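Long-range contacts in ABC transporter substrate-binding protein (Bradyrhizobium japonicum, PDB 4I1D), which probably captures a small solute in the periplasm, perhaps a polyamine, for an ABC transporter, and has been found with d-malate in its pocket: residues Glu72-Asp80 with Cys234-Leu242; Leu139-Leu147 with Ala314-Met322. All coordinates share one frame; numbering follows the deposited sequence.

How the contacts relate
Two pairings spaced widely along one chain illustrate how a solute-binding fold is stitched together. From the N terminus, the chain first supplies 72-80, just after helix 64-72, and then 139-147, where strand 137-140 leads into helix 146-153. Next comes 234-242, where the long strand 219-235 ends; it returns to 72-80 and closes contact 1 over 153 intervening residues. Last, 314-322 on the C-terminal helix 309-321 reaches back to 139-147 and closes contact 2 over 166. The loops therefore cross rather than nest. Both contacts border the same mixed sheet, yet their centres lie about 29 Å apart, so each fastens a different part of it.

Contact 1 of 2, residues Glu72-Asp80 with Cys234-Leu242; sequences EQGLIEKLD and CILKGAPNL. With SO4 (sulfate ion), chain I.
Cys234 opens the pairing against Ile76: its CB lies 3.7 Å from Ile76 CD1, which CG1 carries there from the position between the backbone N and carbonyl carbon (chi1 54°). At Ile235 the backbone takes over. Its carbonyl O receives Glu77 N at 2.9 Å, while Ile235 N donates to a water at 2.8 Å that in turn probably donates to Glu77 O. The side chain of Ile235 meets Leu79, Ile235 CD1 to Leu79 CD2 at 3.9 Å, where Leu249 of helix 242-252 touches both residues. Leu236 faces Ile76 as a non-hydrogen-bonded antiparallel pair, its own side chain turned away to helix 43-51. One residue on, Lys237 N donates to Leu75 O at 3.0 Å. The bent Lys237 chain crosses Glu77 at about a right angle, with Lys237 CD 3.5 Å from Glu77 OE2, but Lys237 NZ stays 5.3 Å from Glu77 OE1. Gly238, in the type II turn from Leu236 to Ala239, adds a weak bond from its N to Glu77 OE2 at 3.4 Å. Leu242 then packs CD1 against Glu77 CG. The chemistry is thus that of a single antiparallel bridge with apolar flanks, and the Glu77 carboxylate meets the methylenes of Lys237 rather than its ammonium, so any attraction between the two charges probably acts at a distance.

Contact 2 of 2, residues Leu139-Leu147 with Ala314-Met322; sequences LRNHPIATL and AEKRWASFM. With ACT (acetate ion), chain S.
Trp318, on the C-terminal helix 309-321, lies against Pro143 in the loop of a beta-alpha-beta connection, where strand 137-140 gives way to helix 146-153. Pro143 CD sits over the face of the five-membered ring of Trp318, 3.7 Å from its centroid, a CH-pi contact. Met322 CG, of a selenomethionine, and Phe321 CD1 lie toward the rim of the opposite face. The ring edge is fixed as well: Trp318 NE1 donates to Asn141 OD1 at 2.9 Å, in the amide's carbonyl plane and in the ring plane. That bond is nearly straight (167°), although amide and indole are 60° apart. Asn141 reaches this edge with CG anti to its own N (chi1 -167°). Toward the six-membered ring, Thr146 CG2 comes within 3.8 Å of Trp318 CH2, and Leu147 CD2 within 4.1 Å of Trp318 CZ3. Within the loop, Thr146 OG1 also donates to His142 O at 2.6 Å. Arg317, beside helix 166-176, grips with NE and NH2 the two oxygens of an acetate probably from the crystallisation liquor, while NH2 also pairs with Asp167. The arrangement is that of a terminal helix docked chiefly through Trp318 on the strand-to-helix loop of a periplasmic binding protein lobe.

Contact 1 of 2, residues Glu72-Asp80 with Cys234-Leu242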
loop_
_atom_site.group_PDB
_atom_site.type_symbol
_atom_site.label_atom_id
_atom_site.label_comp_id
_atom_site.label_asym_id
_atom_site.label_seq_id
_atom_site.Cartn_x
_atom_site.Cartn_y
_atom_site.Cartn_z
ATOM N N GLU A 72 -34.462 -6.364 13.040
ATOM C CA GLU A 72 -33.821 -6.200 14.336
ATOM C C GLU A 72 -33.043 -4.875 14.419
ATOM O O GLU A 72 -32.898 -4.297 15.498
ATOM C CB GLU A 72 -32.911 -7.402 14.633
ATOM C CG GLU A 72 -33.661 -8.736 14.687
ATOM C CD GLU A 72 -32.746 -9.959 14.752
ATOM O OE1 GLU A 72 -31.535 -9.810 15.035
ATOM O OE2 GLU A 72 -33.246 -11.081 14.520
ATOM N N GLN A 73 -32.558 -4.388 13.280
ATOM C CA GLN A 73 -31.737 -3.180 13.276
ATOM C C GLN A 73 -32.547 -1.906 12.997
ATOM O O GLN A 73 -31.981 -0.830 12.793
ATOM C CB GLN A 73 -30.581 -3.319 12.281
ATOM C CG GLN A 73 -29.540 -4.370 12.664
ATOM C CD GLN A 73 -28.432 -4.498 11.630
ATOM O OE1 GLN A 73 -28.194 -3.583 10.839
ATOM N NE2 GLN A 73 -27.751 -5.638 11.630
ATOM N N GLY A 74 -33.872 -2.032 12.996
ATOM C CA GLY A 74 -34.749 -0.899 12.744
ATOM C C GLY A 74 -34.774 -0.406 11.298
ATOM O O GLY A 74 -35.085 0.759 11.043
ATOM N N LEU A 75 -34.465 -1.283 10.346
ATOM C CA LEU A 75 -34.353 -0.869 8.947
ATOM C C LEU A 75 -35.609 -1.144 8.137
ATOM O O LEU A 75 -35.797 -0.566 7.070
ATOM C CB LEU A 75 -33.165 -1.546 8.270
ATOM C CG LEU A 75 -31.764 -1.163 8.735
ATOM C CD1 LEU A 75 -30.783 -2.274 8.363
ATOM C CD2 LEU A 75 -31.333 0.167 8.148
ATOM N N ILE A 76 -36.459 -2.034 8.631
ATOM C CA ILE A 76 -37.718 -2.317 7.951
ATOM C C ILE A 76 -38.892 -2.254 8.926
ATOM O O ILE A 76 -38.716 -2.384 10.141
ATOM C CB ILE A 76 -37.692 -3.679 7.216
ATOM C CG1 ILE A 76 -37.286 -4.798 8.167
ATOM C CG2 ILE A 76 -36.722 -3.640 6.028
ATOM C CD1 ILE A 76 -37.373 -6.179 7.534
ATOM N N GLU A 77 -40.086 -2.056 8.380
ATOM C CA GLU A 77 -41.268 -1.800 9.195
ATOM C C GLU A 77 -41.743 -3.030 9.946
ATOM O O GLU A 77 -41.726 -4.140 9.413
ATOM C CB GLU A 77 -42.416 -1.263 8.326
ATOM C CG GLU A 77 -42.183 0.121 7.734
ATOM C CD GLU A 77 -42.521 1.240 8.698
ATOM O OE1 GLU A 77 -43.152 0.956 9.739
ATOM O OE2 GLU A 77 -42.158 2.406 8.415
ATOM N N LYS A 78 -42.159 -2.826 11.192
ATOM C CA LYS A 78 -42.909 -3.843 11.908
ATOM C C LYS A 78 -44.265 -3.908 11.224
ATOM O O LYS A 78 -44.959 -2.906 11.136
ATOM C CB LYS A 78 -43.072 -3.448 13.372
ATOM C CG LYS A 78 -42.734 -4.557 14.369
ATOM C CD LYS A 78 -42.510 -3.974 15.764
ATOM C CE LYS A 78 -41.518 -2.805 15.711
ATOM N NZ LYS A 78 -41.463 -2.009 16.979
ATOM N N LEU A 79 -44.634 -5.072 10.708
ATOM C CA LEU A 79 -45.873 -5.185 9.946
ATOM C C LEU A 79 -47.115 -5.354 10.823
ATOM O O LEU A 79 -47.131 -6.169 11.752
ATOM C CB LEU A 79 -45.787 -6.333 8.941
ATOM C CG LEU A 79 -44.721 -6.211 7.849
ATOM C CD1 LEU A 79 -44.813 -7.398 6.900
ATOM C CD2 LEU A 79 -44.877 -4.894 7.100
ATOM N N ASP A 80 -48.151 -4.577 10.513
ATOM C CA ASP A 80 -49.458 -4.752 11.137
ATOM C C ASP A 80 -50.316 -5.713 10.314
ATOM O O ASP A 80 -50.898 -5.331 9.298
ATOM C CB ASP A 80 -50.172 -3.407 11.282
ATOM C CG ASP A 80 -51.554 -3.548 11.901
ATOM O OD1 ASP A 80 -51.888 -4.667 12.355
ATOM O OD2 ASP A 80 -52.300 -2.543 11.936
ATOM N N CYS A 234 -40.639 -7.238 2.480
ATOM C CA CYS A 234 -40.608 -6.337 3.631
ATOM C C CYS A 234 -40.649 -4.912 3.102
ATOM O O CYS A 234 -40.444 -4.684 1.911
ATOM C CB CYS A 234 -39.338 -6.536 4.449
ATOM S SG CYS A 234 -37.827 -6.349 3.452
ATOM N N ILE A 235 -40.906 -3.960 3.992
ATOM C CA ILE A 235 -41.132 -2.577 3.613
ATOM C C ILE A 235 -40.109 -1.737 4.332
ATOM O O ILE A 235 -39.901 -1.916 5.532
ATOM C CB ILE A 235 -42.537 -2.122 4.045
ATOM C CG1 ILE A 235 -43.606 -2.983 3.373
ATOM C CG2 ILE A 235 -42.748 -0.637 3.758
ATOM C CD1 ILE A 235 -45.025 -2.676 3.848
ATOM N N LEU A 236 -39.460 -0.823 3.616
ATOM C CA LEU A 236 -38.418 -0.007 4.237
ATOM C C LEU A 236 -38.999 0.907 5.298
ATOM O O LEU A 236 -40.086 1.459 5.129
ATOM C CB LEU A 236 -37.625 0.802 3.204
ATOM C CG LEU A 236 -36.496 0.035 2.505
ATOM C CD1 LEU A 236 -37.076 -0.897 1.492
ATOM C CD2 LEU A 236 -35.510 0.974 1.836
ATOM N N LYS A 237 -38.284 1.043 6.408
ATOM C CA LYS A 237 -38.649 2.029 7.414
ATOM C C LYS A 237 -38.572 3.417 6.766
ATOM O O LYS A 237 -37.551 3.781 6.186
ATOM C CB LYS A 237 -37.697 1.935 8.608
ATOM C CG LYS A 237 -38.299 2.375 9.930
ATOM C CD LYS A 237 -39.416 1.436 10.358
ATOM C CE LYS A 237 -39.939 1.794 11.740
ATOM N NZ LYS A 237 -38.886 1.645 12.788
ATOM N N GLY A 238 -39.654 4.181 6.842
ATOM C CA GLY A 238 -39.682 5.499 6.229
ATOM C C GLY A 238 -40.012 5.483 4.742
ATOM O O GLY A 238 -39.806 6.474 4.039
ATOM N N ALA A 239 -40.528 4.356 4.258
ATOM C CA ALA A 239 -40.924 4.237 2.857
ATOM C C ALA A 239 -41.885 5.362 2.464
ATOM O O ALA A 239 -42.852 5.635 3.177
ATOM C CB ALA A 239 -41.552 2.871 2.594
ATOM N N PRO A 240 -41.616 6.019 1.326
ATOM C CA PRO A 240 -42.432 7.158 0.897
ATOM C C PRO A 240 -43.880 6.761 0.609
ATOM O O PRO A 240 -44.758 7.617 0.667
ATOM C CB PRO A 240 -41.731 7.625 -0.391
ATOM C CG PRO A 240 -41.075 6.400 -0.914
ATOM C CD PRO A 240 -40.585 5.684 0.332
ATOM N N ASN A 241 -44.124 5.488 0.306
ATOM C CA ASN A 241 -45.476 5.031 -0.010
ATOM C C ASN A 241 -45.918 3.866 0.866
ATOM O O ASN A 241 -46.514 2.900 0.380
ATOM C CB ASN A 241 -45.590 4.625 -1.480
ATOM C CG ASN A 241 -45.272 5.764 -2.429
ATOM O OD1 ASN A 241 -46.038 6.719 -2.552
ATOM N ND2 ASN A 241 -44.141 5.657 -3.120
ATOM N N LEU A 242 -45.616 3.971 2.156
ATOM C CA LEU A 242 -45.986 2.960 3.137
ATOM C C LEU A 242 -47.401 2.388 2.940
ATOM O O LEU A 242 -47.556 1.197 2.664
ATOM C CB LEU A 242 -45.849 3.533 4.546
ATOM C CG LEU A 242 -46.196 2.554 5.667
ATOM C CD1 LEU A 242 -45.217 1.397 5.659
ATOM C CD2 LEU A 242 -46.208 3.264 7.019
HETATM S S SO4 I . -24.307 -6.305 9.069
HETATM O O1 SO4 I . -24.178 -5.852 7.686
HETATM O O2 SO4 I . -24.762 -5.202 9.918
HETATM O O3 SO4 I . -25.276 -7.401 9.127
HETATM O O4 SO4 I . -23.003 -6.768 9.539
HETATM O O HOH W 1 -41.291 -4.878 6.654
#

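Contact 2 of 2, residues Leu139-Leu147 with Ala314-Met322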
loop_
_atom_site.group_PDB
_atom_site.type_symbol
_atom_site.label_atom_id
_atom_site.label_comp_id
_atom_site.label_asym_id
_atom_site.label_seq_id
_atom_site.Cartn_x
_atom_site.Cartn_y
_atom_site.Cartn_z
ATOM N N LEU A 139 -18.699 -25.439 -6.452
ATOM C CA LEU A 139 -19.527 -25.090 -5.308
ATOM C C LEU A 139 -19.614 -23.579 -5.339
ATOM O O LEU A 139 -18.849 -22.934 -6.059
ATOM C CB LEU A 139 -18.899 -25.567 -3.985
ATOM C CG LEU A 139 -18.913 -27.065 -3.650
ATOM C CD1 LEU A 139 -18.154 -27.345 -2.331
ATOM C CD2 LEU A 139 -20.347 -27.594 -3.580
ATOM N N ARG A 140 -20.536 -23.009 -4.576
ATOM C CA ARG A 140 -20.673 -21.556 -4.536
ATOM C C ARG A 140 -19.652 -20.954 -3.574
ATOM O O ARG A 140 -19.417 -21.504 -2.496
ATOM C CB ARG A 140 -22.075 -21.167 -4.087
ATOM C CG ARG A 140 -22.299 -19.650 -4.123
ATOM C CD ARG A 140 -23.678 -19.262 -3.607
ATOM N NE ARG A 140 -23.847 -17.812 -3.648
ATOM C CZ ARG A 140 -24.689 -17.125 -2.881
ATOM N NH1 ARG A 140 -25.447 -17.753 -1.987
ATOM N NH2 ARG A 140 -24.766 -15.805 -3.001
ATOM N N ASN A 141 -19.049 -19.835 -3.958
ATOM C CA ASN A 141 -18.117 -19.134 -3.072
ATOM C C ASN A 141 -18.886 -18.367 -2.015
ATOM O O ASN A 141 -18.936 -17.135 -2.041
ATOM C CB ASN A 141 -17.210 -18.170 -3.850
ATOM C CG ASN A 141 -16.029 -17.674 -3.019
ATOM O OD1 ASN A 141 -16.083 -17.635 -1.784
ATOM N ND2 ASN A 141 -14.948 -17.298 -3.698
ATOM N N HIS A 142 -19.487 -19.104 -1.085
ATOM C CA HIS A 142 -20.375 -18.506 -0.100
ATOM C C HIS A 142 -20.777 -19.528 0.954
ATOM O O HIS A 142 -21.058 -20.678 0.631
ATOM C CB HIS A 142 -21.623 -17.957 -0.791
ATOM C CG HIS A 142 -22.323 -16.895 -0.009
ATOM N ND1 HIS A 142 -23.209 -17.181 1.008
ATOM C CD2 HIS A 142 -22.268 -15.544 -0.093
ATOM C CE1 HIS A 142 -23.670 -16.053 1.513
ATOM N NE2 HIS A 142 -23.115 -15.045 0.863
ATOM N N PRO A 143 -20.811 -19.106 2.221
ATOM C CA PRO A 143 -21.070 -20.059 3.313
ATOM C C PRO A 143 -22.500 -20.597 3.337
ATOM O O PRO A 143 -22.696 -21.761 3.688
ATOM C CB PRO A 143 -20.764 -19.245 4.578
ATOM C CG PRO A 143 -20.884 -17.790 4.141
ATOM C CD PRO A 143 -20.440 -17.764 2.709
ATOM N N ILE A 144 -23.477 -19.782 2.950
ATOM C CA ILE A 144 -24.883 -20.185 3.020
ATOM C C ILE A 144 -25.198 -21.381 2.112
ATOM O O ILE A 144 -24.841 -21.373 0.940
ATOM C CB ILE A 144 -25.799 -19.019 2.642
ATOM C CG1 ILE A 144 -25.474 -17.802 3.504
ATOM C CG2 ILE A 144 -27.262 -19.409 2.803
ATOM C CD1 ILE A 144 -25.907 -17.958 4.917
ATOM N N ALA A 145 -25.888 -22.381 2.662
ATOM C CA ALA A 145 -26.206 -23.641 1.970
ATOM C C ALA A 145 -24.976 -24.531 1.811
ATOM O O ALA A 145 -25.068 -25.749 1.929
ATOM C CB ALA A 145 -26.854 -23.385 0.611
ATOM N N THR A 146 -23.829 -23.919 1.539
ATOM C CA THR A 146 -22.580 -24.665 1.395
ATOM C C THR A 146 -22.215 -25.417 2.686
ATOM O O THR A 146 -21.901 -26.617 2.648
ATOM C CB THR A 146 -21.427 -23.731 0.967
ATOM O OG1 THR A 146 -21.824 -22.982 -0.188
ATOM C CG2 THR A 146 -20.165 -24.526 0.642
ATOM N N LEU A 147 -22.261 -24.721 3.824
ATOM C CA LEU A 147 -21.974 -25.359 5.110
ATOM C C LEU A 147 -22.933 -26.514 5.341
ATOM O O LEU A 147 -22.513 -27.595 5.743
ATOM C CB LEU A 147 -22.098 -24.370 6.264
ATOM C CG LEU A 147 -21.096 -23.220 6.268
ATOM C CD1 LEU A 147 -21.139 -22.515 7.608
ATOM C CD2 LEU A 147 -19.696 -23.737 5.985
ATOM N N ALA A 314 -20.060 -17.590 11.780
ATOM C CA ALA A 314 -19.797 -18.520 10.683
ATOM C C ALA A 314 -19.473 -17.768 9.388
ATOM O O ALA A 314 -18.510 -18.105 8.693
ATOM C CB ALA A 314 -20.959 -19.483 10.482
ATOM N N GLU A 315 -20.261 -16.738 9.087
ATOM C CA GLU A 315 -20.049 -15.937 7.879
ATOM C C GLU A 315 -18.672 -15.290 7.877
ATOM O O GLU A 315 -17.979 -15.327 6.864
ATOM C CB GLU A 315 -21.138 -14.870 7.700
ATOM C CG GLU A 315 -22.502 -15.443 7.372
ATOM C CD GLU A 315 -23.537 -14.373 7.038
ATOM O OE1 GLU A 315 -23.425 -13.753 5.957
ATOM O OE2 GLU A 315 -24.467 -14.155 7.851
ATOM N N LYS A 316 -18.278 -14.713 9.012
ATOM C CA LYS A 316 -16.977 -14.058 9.118
ATOM C C LYS A 316 -15.816 -15.024 8.885
ATOM O O LYS A 316 -14.733 -14.611 8.473
ATOM C CB LYS A 316 -16.814 -13.328 10.465
ATOM C CG LYS A 316 -17.815 -12.191 10.661
ATOM C CD LYS A 316 -17.252 -11.032 11.489
ATOM C CE LYS A 316 -18.248 -9.858 11.522
ATOM N NZ LYS A 316 -17.698 -8.588 12.113
ATOM N N ARG A 317 -16.032 -16.307 9.151
ATOM C CA ARG A 317 -14.960 -17.287 8.979
ATOM C C ARG A 317 -14.736 -17.642 7.516
ATOM O O ARG A 317 -13.658 -18.101 7.158
ATOM C CB ARG A 317 -15.214 -18.561 9.797
ATOM C CG ARG A 317 -14.990 -18.371 11.295
ATOM C CD ARG A 317 -15.545 -19.515 12.105
ATOM N NE ARG A 317 -14.850 -20.762 11.818
ATOM C CZ ARG A 317 -15.007 -21.879 12.520
ATOM N NH1 ARG A 317 -15.838 -21.896 13.558
ATOM N NH2 ARG A 317 -14.327 -22.972 12.186
ATOM N N TRP A 318 -15.752 -17.425 6.680
ATOM C CA TRP A 318 -15.663 -17.811 5.277
ATOM C C TRP A 318 -14.523 -17.067 4.627
ATOM O O TRP A 318 -13.737 -17.644 3.882
ATOM C CB TRP A 318 -16.954 -17.496 4.514
ATOM C CG TRP A 318 -16.960 -18.120 3.154
ATOM C CD1 TRP A 318 -16.748 -17.494 1.957
ATOM C CD2 TRP A 318 -17.153 -19.504 2.856
ATOM N NE1 TRP A 318 -16.814 -18.406 0.929
ATOM C CE2 TRP A 318 -17.062 -19.648 1.454
ATOM C CE3 TRP A 318 -17.404 -20.639 3.636
ATOM C CZ2 TRP A 318 -17.207 -20.886 0.815
ATOM C CZ3 TRP A 318 -17.551 -21.869 3.004
ATOM C CH2 TRP A 318 -17.452 -21.981 1.606
ATOM N N ALA A 319 -14.445 -15.776 4.927
ATOM C CA ALA A 319 -13.469 -14.899 4.307
ATOM C C ALA A 319 -12.073 -15.485 4.416
ATOM O O ALA A 319 -11.338 -15.529 3.435
ATOM C CB ALA A 319 -13.528 -13.502 4.929
ATOM N N SER A 320 -11.714 -15.954 5.606
ATOM C CA SER A 320 -10.376 -16.497 5.823
ATOM C C SER A 320 -10.255 -17.935 5.322
ATOM O O SER A 320 -9.159 -18.410 5.007
ATOM C CB SER A 320 -9.983 -16.401 7.299
ATOM O OG SER A 320 -10.762 -17.275 8.094
ATOM N N PHE A 321 -11.377 -18.638 5.250
ATOM C CA PHE A 321 -11.361 -19.984 4.687
ATOM C C PHE A 321 -10.971 -19.960 3.205
ATOM O O PHE A 321 -10.277 -20.849 2.740
ATOM C CB PHE A 321 -12.709 -20.675 4.883
ATOM C CG PHE A 321 -12.837 -21.972 4.136
ATOM C CD1 PHE A 321 -13.659 -22.067 3.023
ATOM C CD2 PHE A 321 -12.131 -23.092 4.540
ATOM C CE1 PHE A 321 -13.788 -23.264 2.335
ATOM C CE2 PHE A 321 -12.251 -24.292 3.852
ATOM C CZ PHE A 321 -13.075 -24.379 2.751
HETATM N N MSE A 322 -11.414 -18.944 2.467
HETATM C CA MSE A 322 -11.040 -18.807 1.057
HETATM C C MSE A 322 -9.843 -17.876 0.862
HETATM O O MSE A 322 -9.943 -16.678 1.110
HETATM C CB MSE A 322 -12.223 -18.306 0.239
HETATM C CG MSE A 322 -13.478 -19.161 0.393
HETATM SE SE MSE A 322 -13.230 -20.947 -0.368
HETATM C CE MSE A 322 -13.063 -20.373 -2.229
HETATM C C ACT S . -11.994 -21.510 9.506
HETATM O O ACT S . -12.410 -20.507 10.137
HETATM O OXT ACT S . -12.358 -22.638 9.929
HETATM C CH3 ACT S . -11.099 -21.369 8.306
#